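Local coordinates for VAO-type flavoprotein oxidase VAO615 (Myceliophthora thermophila, PDB 6F72), which binds FAD bicovalently and probably acts as an oxidoreductase whose reduced flavin reacts rapidly with oxygen, although no substrate has yet been identified, at residues S272-Y275 against W276-G280; R416-R420 against S421-D425; W484-P488 against E489-A493; A56-P59 against Q60-C64. All blocks are in the same frame, centred on the assembly; numbering follows the deposited sequence.

All four contacts are local, each joining neighbouring stretches of chain where a helix or turn starts or ends. Contact 1 is a buried helix end in the FAD-binding region; contact 4 is a largely buried turn after strand 54-56. Contact 2 is partly buried at the edge of the seven-stranded sheet, and contact 3 lies at the surface. Contacts 2 and 3 both open helices, the first with apolar packing and backbone bonds, the second with a polar capping box. Contact 1 instead closes a helix through a serine hydroxyl. Contacts 3 and 4 approach to about 8 Å between nearest atoms; contacts 2 and 4 lie on opposite sides of the chain's centre.

Contact 1 of 4, residues S272-Y275 against W276-G280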
# COMPACT_ATOMS: atom_id res chain seq x y z
N SER A 272 10.12 -18.93 -12.64
CA SER A 272 8.86 -19.07 -11.89
C SER A 272 9.02 -18.73 -10.42
O SER A 272 8.08 -18.28 -9.77
CB SER A 272 8.29 -20.48 -12.07
OG SER A 272 9.21 -21.45 -11.59
N ASP A 273 10.23 -18.97 -9.91
CA ASP A 273 10.58 -18.73 -8.54
C ASP A 273 10.60 -17.22 -8.25
O ASP A 273 10.13 -16.78 -7.19
CB ASP A 273 11.90 -19.44 -8.16
CG ASP A 273 13.09 -19.04 -9.03
OD1 ASP A 273 12.91 -18.38 -10.09
OD2 ASP A 273 14.22 -19.40 -8.67
N LEU A 274 11.09 -16.43 -9.22
CA LEU A 274 10.99 -14.98 -9.17
C LEU A 274 9.54 -14.51 -9.28
O LEU A 274 9.13 -13.60 -8.54
CB LEU A 274 11.89 -14.28 -10.20
CG LEU A 274 12.01 -12.73 -10.18
CD1 LEU A 274 12.59 -12.14 -8.89
CD2 LEU A 274 12.83 -12.25 -11.37
N TYR A 275 8.75 -15.14 -10.15
CA TYR A 275 7.32 -14.83 -10.29
C TYR A 275 6.60 -15.02 -8.94
O TYR A 275 5.76 -14.20 -8.55
CB TYR A 275 6.64 -15.64 -11.42
CG TYR A 275 5.13 -15.59 -11.35
CD1 TYR A 275 4.42 -16.50 -10.55
CD2 TYR A 275 4.41 -14.60 -12.02
CE1 TYR A 275 3.04 -16.42 -10.42
CE2 TYR A 275 3.02 -14.52 -11.91
CZ TYR A 275 2.34 -15.43 -11.11
OH TYR A 275 0.97 -15.38 -10.98
N TRP A 276 6.94 -16.12 -8.26
CA TRP A 276 6.38 -16.52 -6.97
C TRP A 276 6.65 -15.44 -5.86
O TRP A 276 5.71 -14.96 -5.22
CB TRP A 276 6.92 -17.90 -6.59
CG TRP A 276 6.41 -18.46 -5.30
CD1 TRP A 276 5.28 -19.22 -5.12
CD2 TRP A 276 7.04 -18.38 -4.01
NE1 TRP A 276 5.14 -19.57 -3.79
CE2 TRP A 276 6.21 -19.08 -3.09
CE3 TRP A 276 8.21 -17.77 -3.54
CZ2 TRP A 276 6.52 -19.20 -1.72
CZ3 TRP A 276 8.52 -17.88 -2.16
CH2 TRP A 276 7.67 -18.58 -1.28
N ALA A 277 7.93 -15.08 -5.70
CA ALA A 277 8.42 -14.06 -4.79
C ALA A 277 7.81 -12.69 -5.05
O ALA A 277 7.38 -12.04 -4.11
CB ALA A 277 9.95 -13.97 -4.82
N LEU A 278 7.76 -12.26 -6.32
CA LEU A 278 7.18 -10.97 -6.68
C LEU A 278 5.66 -10.87 -6.47
O LEU A 278 5.13 -9.77 -6.30
CB LEU A 278 7.55 -10.55 -8.11
CG LEU A 278 8.97 -10.06 -8.42
CD1 LEU A 278 9.16 -10.07 -9.93
CD2 LEU A 278 9.25 -8.65 -7.87
N SER A 279 4.98 -12.01 -6.49
CA SER A 279 3.52 -12.05 -6.36
C SER A 279 3.11 -12.23 -4.88
O SER A 279 2.62 -13.30 -4.47
CB SER A 279 2.96 -13.19 -7.25
OG SER A 279 3.25 -13.01 -8.64
N GLY A 280 3.31 -11.18 -4.09
CA GLY A 280 2.95 -11.20 -2.66
C GLY A 280 4.11 -11.22 -1.68
O GLY A 280 3.89 -11.06 -0.47
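Residues 272-278 form a short helix of under two turns, with Trp276 N, Ala277 N and Leu278 N bonded to the carbonyls of Ser272, Asp273 and Leu274, before Ser279 leaves helical geometry. The fourth such carbonyl, Tyr275 O, is gripped mainly by a side chain: Ser279 OG donates to Tyr275 O at 2.8 Å, while Ser279 N gives the same oxygen only a weak bond. With chi1 at -61°, which turns OG back beside its own backbone N, the hydroxyl also sits 3.5 Å above one face of the Tyr275 ring, offset toward the rim, and 3.6 Å from Tyr275 CZ. Ser279 OG has a further bond with Trp254 NE1, and the phenol OH of Tyr275 is bonded to Val251 O. Replacing Tyr275 by an alanine would probably leave Val251 O without this partner and open a gap beside the Ser279 hydroxyl. One turn apart, Leu274 CG and Leu278 CD1 pack at 3.9 Å; both leucines also touch Val256. Asp273 forms a salt bridge with Lys545 and a hydrogen bond with Tyr546, tying the helix to helix 536-546, whose Arg538 makes a cation-pi contact with Trp276. Ser279 centres an inverse gamma turn, and the arrangement is a helix C-terminus passing into that turn within the PCMH-type FAD-binding region, with the Leu278 side chain about 6 Å from the bound FAD.

Contact 2 of 4, residues R416-R420 against S421-D425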
# COMPACT_ATOMS: atom_id res chain seq x y z
N ARG A 416 -4.08 -5.79 11.02
CA ARG A 416 -4.19 -7.19 11.29
C ARG A 416 -5.09 -7.81 10.24
O ARG A 416 -6.14 -7.24 9.90
CB ARG A 416 -4.72 -7.41 12.72
CG ARG A 416 -4.45 -8.80 13.28
CD ARG A 416 -2.98 -9.03 13.62
NE ARG A 416 -2.85 -10.35 14.20
CZ ARG A 416 -1.73 -11.06 14.29
NH1 ARG A 416 -0.57 -10.59 13.83
NH2 ARG A 416 -1.78 -12.28 14.86
N ILE A 417 -4.62 -8.91 9.65
CA ILE A 417 -5.47 -9.80 8.89
C ILE A 417 -6.07 -10.73 9.94
O ILE A 417 -5.34 -11.43 10.65
CB ILE A 417 -4.70 -10.60 7.82
CG1 ILE A 417 -4.17 -9.65 6.74
CG2 ILE A 417 -5.59 -11.65 7.17
CD1 ILE A 417 -2.81 -10.01 6.21
N ILE A 418 -7.39 -10.69 10.04
CA ILE A 418 -8.14 -11.39 11.09
C ILE A 418 -8.84 -12.64 10.50
O ILE A 418 -9.73 -12.51 9.66
CB ILE A 418 -9.16 -10.44 11.78
CG1 ILE A 418 -8.44 -9.19 12.35
CG2 ILE A 418 -9.93 -11.18 12.88
CD1 ILE A 418 -9.35 -8.11 12.91
N PRO A 419 -8.41 -13.85 10.93
CA PRO A 419 -9.03 -15.13 10.49
C PRO A 419 -10.55 -15.18 10.70
O PRO A 419 -11.05 -14.70 11.72
CB PRO A 419 -8.37 -16.19 11.38
CG PRO A 419 -7.11 -15.58 11.86
CD PRO A 419 -7.20 -14.08 11.75
N ARG A 420 -11.26 -15.75 9.73
CA ARG A 420 -12.70 -16.05 9.85
C ARG A 420 -13.08 -16.85 11.10
O ARG A 420 -14.13 -16.59 11.71
CB ARG A 420 -13.16 -16.82 8.62
CG ARG A 420 -14.67 -16.84 8.43
CD ARG A 420 -15.06 -17.88 7.39
NE ARG A 420 -16.03 -17.35 6.44
CZ ARG A 420 -15.76 -16.96 5.19
NH1 ARG A 420 -14.54 -17.06 4.70
NH2 ARG A 420 -16.73 -16.48 4.43
N SER A 421 -12.24 -17.81 11.49
CA SER A 421 -12.55 -18.72 12.62
C SER A 421 -12.62 -17.97 13.96
O SER A 421 -13.36 -18.37 14.85
CB SER A 421 -11.54 -19.86 12.69
OG SER A 421 -10.21 -19.35 12.64
N LEU A 422 -11.87 -16.88 14.08
CA LEU A 422 -11.92 -16.01 15.26
C LEU A 422 -13.27 -15.31 15.39
O LEU A 422 -13.86 -15.28 16.48
CB LEU A 422 -10.76 -15.01 15.29
CG LEU A 422 -9.35 -15.59 15.49
CD1 LEU A 422 -8.33 -14.48 15.36
CD2 LEU A 422 -9.16 -16.34 16.81
N VAL A 423 -13.77 -14.79 14.27
CA VAL A 423 -15.04 -14.06 14.21
C VAL A 423 -16.26 -14.98 14.40
O VAL A 423 -17.22 -14.62 15.09
CB VAL A 423 -15.18 -13.29 12.88
CG1 VAL A 423 -16.54 -12.64 12.78
CG2 VAL A 423 -14.08 -12.25 12.75
N THR A 424 -16.24 -16.14 13.76
CA THR A 424 -17.41 -17.05 13.75
C THR A 424 -17.63 -17.81 15.07
O THR A 424 -18.74 -18.31 15.31
CB THR A 424 -17.35 -18.01 12.55
OG1 THR A 424 -16.12 -18.73 12.59
CG2 THR A 424 -17.43 -17.20 11.26
N ASP A 425 -16.60 -17.88 15.91
CA ASP A 425 -16.74 -18.35 17.30
C ASP A 425 -16.97 -17.17 18.27
O ASP A 425 -16.05 -16.37 18.50
CB ASP A 425 -15.51 -19.19 17.71
CG ASP A 425 -15.54 -19.63 19.19
OD1 ASP A 425 -16.60 -19.60 19.86
OD2 ASP A 425 -14.47 -20.01 19.71
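Leu422 folds back along Pro419, the two side chains lying side by side and pointing the same way. From its start, Leu422 CB stands 3.6 Å from Pro419 O, the carbonyl that accepts a weak hydrogen bond from Leu422 N. With chi1 at -67°, CG lies beside the backbone N and opposite the carbonyl carbon, which carries the branch back toward the proline. At the tip, Leu422 CD1 rests 3.8 Å from Pro419 CD and almost as near Pro419 CG, and reaches Ile418 CG2 at the longer distance of 4.4 Å. The stretch is a strand-to-helix junction: edge strand 412-419 of the seven-stranded antiparallel sheet ends at Pro419, the N-cap position of the short helix 420-424. Ile418 CG2 also meets Val423 CG2 at 4.3 Å, so the last strand residues pack against the first helical turn; Met473 of the adjacent strand touches Val423 as well. In the helix itself, Thr424 N donates to Arg420 O at 3.0 Å, nearly in line with the carbonyl bond. Thr424 CG2 approaches that same oxygen and lies 4.0 Å from Arg420 CG, where the two side chains cross at a slant. Beyond this apolar contact the arginine chain bends at chi3, and its guanidinium group forms a salt bridge with Asp335 of helix 316-335. Thr424 and Val423 touch that helix too, at Pro331 and His327 respectively.

Contact 3 of 4, residues W484-P488 against E489-A493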
# COMPACT_ATOMS: atom_id res chain seq x y z
N TRP A 484 0.55 18.39 13.07
CA TRP A 484 1.49 19.48 12.80
C TRP A 484 1.65 20.49 13.96
O TRP A 484 2.62 21.26 13.96
CB TRP A 484 1.14 20.17 11.48
CG TRP A 484 1.50 19.32 10.28
CD1 TRP A 484 0.63 18.76 9.39
CD2 TRP A 484 2.82 18.94 9.86
NE1 TRP A 484 1.33 18.06 8.43
CE2 TRP A 484 2.67 18.15 8.69
CE3 TRP A 484 4.11 19.21 10.35
CZ2 TRP A 484 3.77 17.61 8.00
CZ3 TRP A 484 5.21 18.68 9.67
CH2 TRP A 484 5.03 17.87 8.50
N ASP A 485 0.72 20.49 14.92
CA ASP A 485 0.84 21.31 16.15
C ASP A 485 1.65 20.65 17.26
O ASP A 485 2.06 21.32 18.21
CB ASP A 485 -0.54 21.62 16.72
CG ASP A 485 -1.37 22.47 15.82
OD1 ASP A 485 -0.84 23.17 14.94
OD2 ASP A 485 -2.60 22.46 15.99
N ALA A 486 1.81 19.33 17.17
CA ALA A 486 2.51 18.56 18.19
C ALA A 486 4.01 18.73 17.98
O ALA A 486 4.44 19.16 16.93
CB ALA A 486 2.09 17.09 18.12
N SER A 487 4.81 18.37 18.98
CA SER A 487 6.26 18.39 18.84
C SER A 487 6.79 17.19 18.02
O SER A 487 6.08 16.18 17.87
CB SER A 487 6.92 18.44 20.21
OG SER A 487 6.89 17.18 20.82
N PRO A 488 8.03 17.28 17.49
CA PRO A 488 8.70 16.11 16.88
C PRO A 488 8.81 14.93 17.84
O PRO A 488 8.69 13.78 17.43
CB PRO A 488 10.11 16.61 16.56
CG PRO A 488 9.95 18.08 16.40
CD PRO A 488 8.80 18.53 17.27
N GLU A 489 9.06 15.23 19.11
CA GLU A 489 9.20 14.23 20.16
C GLU A 489 7.87 13.48 20.38
O GLU A 489 7.88 12.27 20.59
CB GLU A 489 9.73 14.87 21.44
CG GLU A 489 11.14 15.46 21.31
CD GLU A 489 11.21 16.85 20.64
OE1 GLU A 489 10.24 17.65 20.70
OE2 GLU A 489 12.26 17.14 20.02
N GLU A 490 6.76 14.21 20.30
CA GLU A 490 5.40 13.64 20.36
C GLU A 490 5.04 12.73 19.17
O GLU A 490 4.37 11.70 19.35
CB GLU A 490 4.35 14.73 20.55
CG GLU A 490 4.40 15.34 21.94
CD GLU A 490 3.43 16.50 22.16
OE1 GLU A 490 3.32 17.40 21.31
OE2 GLU A 490 2.81 16.50 23.23
N MET A 491 5.47 13.11 17.97
CA MET A 491 5.27 12.24 16.81
C MET A 491 6.15 11.00 16.89
O MET A 491 5.72 9.91 16.48
CB MET A 491 5.46 12.99 15.50
CG MET A 491 4.35 13.97 15.18
SD MET A 491 2.65 13.37 15.19
CE MET A 491 2.15 13.55 16.92
N ALA A 492 7.37 11.17 17.41
CA ALA A 492 8.30 10.06 17.61
C ALA A 492 7.74 9.07 18.64
O ALA A 492 7.89 7.85 18.48
CB ALA A 492 9.68 10.56 18.03
N ALA A 493 7.09 9.62 19.66
CA ALA A 493 6.42 8.82 20.68
C ALA A 493 5.20 8.11 20.11
O ALA A 493 4.95 6.96 20.48
CB ALA A 493 6.04 9.68 21.89
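Glu489 bends back at chi2 (80°) over the start of its helix, bringing OE1 to 3.4 Å from Ser487 OG in a weak hydrogen bond donated by the serine. Its chain runs alongside the Pro488 ring, and Glu489 OE1 also comes near Ser487 CB. Glu490 follows with a firmer grip. Its CG stands beside the backbone N and the chain is extended from there, so that OE1 reaches back to accept from Ser487 N at 2.9 Å with a nearly straight bond (168°). The lone pair used is the anti one, pointing away from the second carboxylate oxygen. In return Glu490 N donates to Ser487 OG at 3.0 Å. This reciprocal pair is a capping box: Ser487 is the N-cap of helix 488-508, and each residue's side chain accepts from the other's backbone N-H. The Ser487 hydroxyl, also close to Glu490 CG, is thereby held by Glu490 N and more loosely by the Glu489 carboxylate. An alanine at Ser487 would probably leave Glu490 N without its capping acceptor and let the Glu489 carboxylate turn away. Glu490 OE1 further lies 3.4 Å from Ala486 CB. At Met491 the backbone N bonds to Ser487 O at 3.1 Å, and the side chain, bent at chi2 and chi3, brings CE to 3.7 Å from Ala486 CB. Tyr106 and Trp482 line this buried methionine as well. Ala492 N then donates to Pro488 O at 2.9 Å, continuing the helical bonding, while Ala492 CB lies against that carbonyl.

Contact 4 of 4, residues A56-P59 against Q60-C64; sequences ATVP and QASVC
Pro59 and Ser62 close a single tight turn: Ser62 N donates to Pro59 O at 3.1 Å, the bond of a beta turn, and the chain then runs on into the 3-10 segment 62-64. The donor stands above the carbonyl plane, 51° out of it, rather than at a lone pair, although its N-H points fairly straight at the oxygen (158°). Ser62 has its CB directed back toward residues 56-59, and chi1 of 75° sets OG between the backbone N and the carbonyl carbon. This sets the serine's CB and OG against the CG1 branch of Val58, and its hydroxyl is bonded to Gln71 OE1. Val58 turns CG1 to this side, opposite its own backbone N (chi1 180°). Gln60 leads the other way, extended beyond CG so that its amide nitrogen reaches Thr90 O, while its backbone N bonds to Asp97. The Pro59 ring is packed against Leu120, Tyr123 and Cys108. The loop that follows strand 54-56 is thus tied to several neighbouring loops, and Cys64, just past the turn, is joined by a disulfide to Cys77 of helix 74-81. Just ahead of the turn, Val58 CG1 lies 3.6 Å from Ser62 OG and 3.9 Å from Ser62 CB.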
# COMPACT_ATOMS: atom_id res chain seq x y z
N ALA A 56 18.54 16.11 -9.47
CA ALA A 56 18.98 16.42 -8.10
C ALA A 56 17.71 16.68 -7.30
O ALA A 56 16.88 17.50 -7.70
CB ALA A 56 19.90 17.64 -8.07
N THR A 57 17.55 15.97 -6.18
CA THR A 57 16.34 16.12 -5.38
C THR A 57 16.23 17.55 -4.82
O THR A 57 17.17 18.10 -4.24
CB THR A 57 16.29 15.10 -4.22
OG1 THR A 57 16.45 13.78 -4.75
CG2 THR A 57 14.97 15.20 -3.47
N VAL A 58 15.08 18.15 -5.08
CA VAL A 58 14.67 19.39 -4.47
C VAL A 58 13.30 19.08 -3.91
O VAL A 58 12.35 18.93 -4.70
CB VAL A 58 14.59 20.56 -5.48
CG1 VAL A 58 14.16 21.84 -4.77
CG2 VAL A 58 15.93 20.75 -6.18
N PRO A 59 13.18 18.96 -2.56
CA PRO A 59 11.90 18.65 -1.92
C PRO A 59 10.82 19.65 -2.30
O PRO A 59 11.12 20.82 -2.49
CB PRO A 59 12.22 18.70 -0.43
CG PRO A 59 13.63 18.23 -0.36
CD PRO A 59 14.29 18.85 -1.60
N GLN A 60 9.59 19.18 -2.46
CA GLN A 60 8.47 20.02 -2.89
C GLN A 60 8.21 21.27 -2.01
O GLN A 60 7.77 22.30 -2.51
CB GLN A 60 7.21 19.16 -3.00
CG GLN A 60 6.12 19.72 -3.90
CD GLN A 60 4.93 18.80 -4.02
OE1 GLN A 60 4.48 18.19 -3.05
NE2 GLN A 60 4.40 18.69 -5.23
N ALA A 61 8.51 21.18 -0.71
CA ALA A 61 8.33 22.31 0.22
C ALA A 61 9.54 23.25 0.33
O ALA A 61 9.60 24.09 1.24
CB ALA A 61 7.90 21.81 1.60
N SER A 62 10.49 23.16 -0.61
CA SER A 62 11.59 24.12 -0.66
C SER A 62 11.07 25.55 -0.88
O SER A 62 11.71 26.51 -0.44
CB SER A 62 12.59 23.76 -1.74
OG SER A 62 12.06 24.09 -3.00
N VAL A 63 9.91 25.68 -1.54
CA VAL A 63 9.17 26.95 -1.64
C VAL A 63 8.80 27.58 -0.28
O VAL A 63 8.54 28.79 -0.19
CB VAL A 63 7.91 26.84 -2.54
CG1 VAL A 63 8.29 26.59 -3.98
CG2 VAL A 63 6.94 25.78 -2.03
N CYS A 64 8.78 26.75 0.75
CA CYS A 64 8.47 27.17 2.13
C CYS A 64 9.71 27.58 2.92
O CYS A 64 9.61 27.96 4.09
CB CYS A 64 7.74 26.03 2.84
SG CYS A 64 6.08 25.76 2.19